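Local coordinates for cystatin-F (PDB 2CH9), which inhibits papain and cathepsin L, more weakly than other cystatins do, and forms a disulfide-linked homodimer, at residues 36-41 and 51-56. Numbering follows the deposited sequence.
With NAG (2-acetamido-2-deoxy-beta-D-glucopyranose), chain B.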
# COMPACT_ATOMS: atom_id res chain seq x y z
N TYR A 36 -3.00 10.50 -13.27
CA TYR A 36 -1.61 10.55 -12.81
C TYR A 36 -0.85 9.25 -13.09
O TYR A 36 0.32 9.28 -13.50
CB TYR A 36 -1.54 10.85 -11.33
CG TYR A 36 -1.97 12.24 -10.98
CD1 TYR A 36 -1.59 13.33 -11.77
CD2 TYR A 36 -2.72 12.48 -9.84
CE1 TYR A 36 -1.98 14.63 -11.43
CE2 TYR A 36 -3.13 13.76 -9.50
CZ TYR A 36 -2.75 14.82 -10.28
OH TYR A 36 -3.15 16.08 -9.92
N SER A 37 -1.53 8.12 -12.89
CA SER A 37 -0.91 6.80 -13.08
C SER A 37 -0.44 6.61 -14.51
O SER A 37 0.71 6.20 -14.76
CB SER A 37 -1.90 5.70 -12.71
OG SER A 37 -2.25 5.82 -11.36
N VAL A 38 -1.32 6.92 -15.47
CA VAL A 38 -0.97 6.72 -16.87
C VAL A 38 0.08 7.72 -17.36
O VAL A 38 0.89 7.41 -18.24
CB VAL A 38 -2.19 6.64 -17.79
CG1 VAL A 38 -2.79 8.04 -18.05
CG2 VAL A 38 -1.80 5.91 -19.08
N GLU A 39 0.10 8.90 -16.74
CA GLU A 39 1.13 9.90 -17.00
C GLU A 39 2.49 9.46 -16.45
O GLU A 39 3.51 9.69 -17.09
CB GLU A 39 0.71 11.26 -16.44
CG GLU A 39 -0.50 11.85 -17.16
CD GLU A 39 -0.90 13.21 -16.64
OE1 GLU A 39 -0.56 13.53 -15.47
OE2 GLU A 39 -1.55 13.96 -17.40
N LYS A 40 2.50 8.80 -15.29
CA LYS A 40 3.71 8.15 -14.78
C LYS A 40 4.17 7.07 -15.76
O LYS A 40 5.36 6.96 -16.04
CB LYS A 40 3.48 7.55 -13.39
CG LYS A 40 4.67 6.79 -12.80
CD LYS A 40 5.71 7.76 -12.27
CE LYS A 40 6.72 7.06 -11.38
NZ LYS A 40 7.37 8.08 -10.48
N PHE A 41 3.22 6.31 -16.30
CA PHE A 41 3.51 5.28 -17.32
C PHE A 41 4.15 5.90 -18.56
O PHE A 41 5.17 5.41 -19.04
CB PHE A 41 2.25 4.50 -17.73
CG PHE A 41 2.53 3.36 -18.68
CD1 PHE A 41 2.85 2.09 -18.20
CD2 PHE A 41 2.47 3.56 -20.06
CE1 PHE A 41 3.12 1.03 -19.07
CE2 PHE A 41 2.74 2.51 -20.94
CZ PHE A 41 3.06 1.24 -20.45
N PHE A 51 -0.18 6.68 -23.86
CA PHE A 51 -1.25 5.82 -23.36
C PHE A 51 -2.22 6.65 -22.54
O PHE A 51 -1.86 7.73 -22.08
CB PHE A 51 -0.68 4.68 -22.53
CG PHE A 51 -0.12 3.55 -23.35
CD1 PHE A 51 0.98 3.74 -24.19
CD2 PHE A 51 -0.68 2.27 -23.26
CE1 PHE A 51 1.51 2.68 -24.94
CE2 PHE A 51 -0.16 1.21 -24.02
CZ PHE A 51 0.93 1.41 -24.85
N LYS A 52 -3.43 6.14 -22.35
CA LYS A 52 -4.46 6.83 -21.57
C LYS A 52 -5.23 5.80 -20.74
O LYS A 52 -5.45 4.65 -21.18
CB LYS A 52 -5.40 7.58 -22.52
CG LYS A 52 -6.51 8.40 -21.88
CD LYS A 52 -7.35 9.07 -22.96
CE LYS A 52 -8.47 9.90 -22.38
NZ LYS A 52 -9.31 10.53 -23.45
N GLU A 53 -5.64 6.19 -19.54
CA GLU A 53 -6.44 5.29 -18.71
C GLU A 53 -7.73 4.93 -19.48
O GLU A 53 -8.38 5.82 -20.05
CB GLU A 53 -6.72 5.91 -17.34
CG GLU A 53 -7.76 7.06 -17.30
CD GLU A 53 -7.24 8.41 -17.80
OE1 GLU A 53 -6.06 8.55 -18.19
OE2 GLU A 53 -8.05 9.35 -17.79
N SER A 54 -8.05 3.64 -19.55
CA SER A 54 -9.24 3.21 -20.29
C SER A 54 -10.36 2.68 -19.40
O SER A 54 -11.52 2.76 -19.77
CB SER A 54 -8.88 2.20 -21.39
OG SER A 54 -8.41 0.98 -20.87
N ARG A 55 -10.01 2.15 -18.23
CA ARG A 55 -11.00 1.58 -17.32
C ARG A 55 -10.42 1.50 -15.92
O ARG A 55 -9.28 1.10 -15.75
CB ARG A 55 -11.44 0.19 -17.81
CG ARG A 55 -12.55 -0.45 -17.00
CD ARG A 55 -13.29 -1.52 -17.82
NE ARG A 55 -12.54 -2.78 -17.90
CZ ARG A 55 -12.98 -3.96 -17.45
NH1 ARG A 55 -14.18 -4.07 -16.89
NH2 ARG A 55 -12.21 -5.03 -17.56
N ILE A 56 -11.22 1.86 -14.92
CA ILE A 56 -10.81 1.69 -13.53
C ILE A 56 -11.72 0.64 -12.94
O ILE A 56 -12.92 0.87 -12.79
CB ILE A 56 -10.92 3.00 -12.74
CG1 ILE A 56 -10.10 4.09 -13.41
CG2 ILE A 56 -10.48 2.79 -11.28
CD1 ILE A 56 -10.56 5.47 -13.10
C1 NAG B . 10.34 10.71 -15.74
C2 NAG B . 10.72 10.67 -14.26
C3 NAG B . 12.10 11.32 -14.05
C4 NAG B . 13.14 10.69 -14.97
C5 NAG B . 12.67 10.47 -16.41
C6 NAG B . 13.54 9.29 -16.79
C7 NAG B . 8.81 10.67 -12.70
C8 NAG B . 8.09 11.49 -11.66
N2 NAG B . 9.72 11.32 -13.42
O3 NAG B . 12.52 11.10 -12.73
O4 NAG B . 14.38 11.40 -14.93
O5 NAG B . 11.32 10.02 -16.50
O6 NAG B . 14.14 9.30 -18.06
O7 NAG B . 8.54 9.47 -12.85
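Phe-41 and Phe-51 meet edge to face: CE2 of Phe-41 lies over one face of the Phe-51 ring, displaced toward its rim and 3.9 Å from Phe-51 CG, with the ring planes at 57°. With CG anti to the backbone N (chi1 -175°), the Phe-41 ring extends from a bond already pointing at the strand. One helical turn earlier, the beta-branched Val-38 puts one methyl on each of two neighbours. Its CG2 rests 3.8 Å from Phe-51 CB and 3.5 Å from Phe-51 O, while CG1 lies 3.3 Å from OE1 of Glu-53. In the cystatin fold an antiparallel sheet wraps around a single long helix, and here helix 28-44 packs on strand 49-63, the segment axes 7.4 Å apart and running roughly antiparallel at 143°. Leu-103 of strand 102-112 touches both rings, and Ile-75 of strand 67-78 touches both Val-38 and Phe-41. An alanine in place of Phe-51, keeping CB and so most of the Val-38 contact, would probably take away the aromatic face under Phe-41 CE2 and open a gap next to Leu-103. Glu-53, bent at chi2, crosses Val-38 at about a right angle, and its OE2 forms a salt bridge with Arg-35, tying strand to helix. On the helix's glycan-bearing flank, Lys-40 sends its long chain to an N-acetylglucosamine, NZ donating to the acetamide O7 at 3.0 Å, and also packs on Thr-6 of the second subunit.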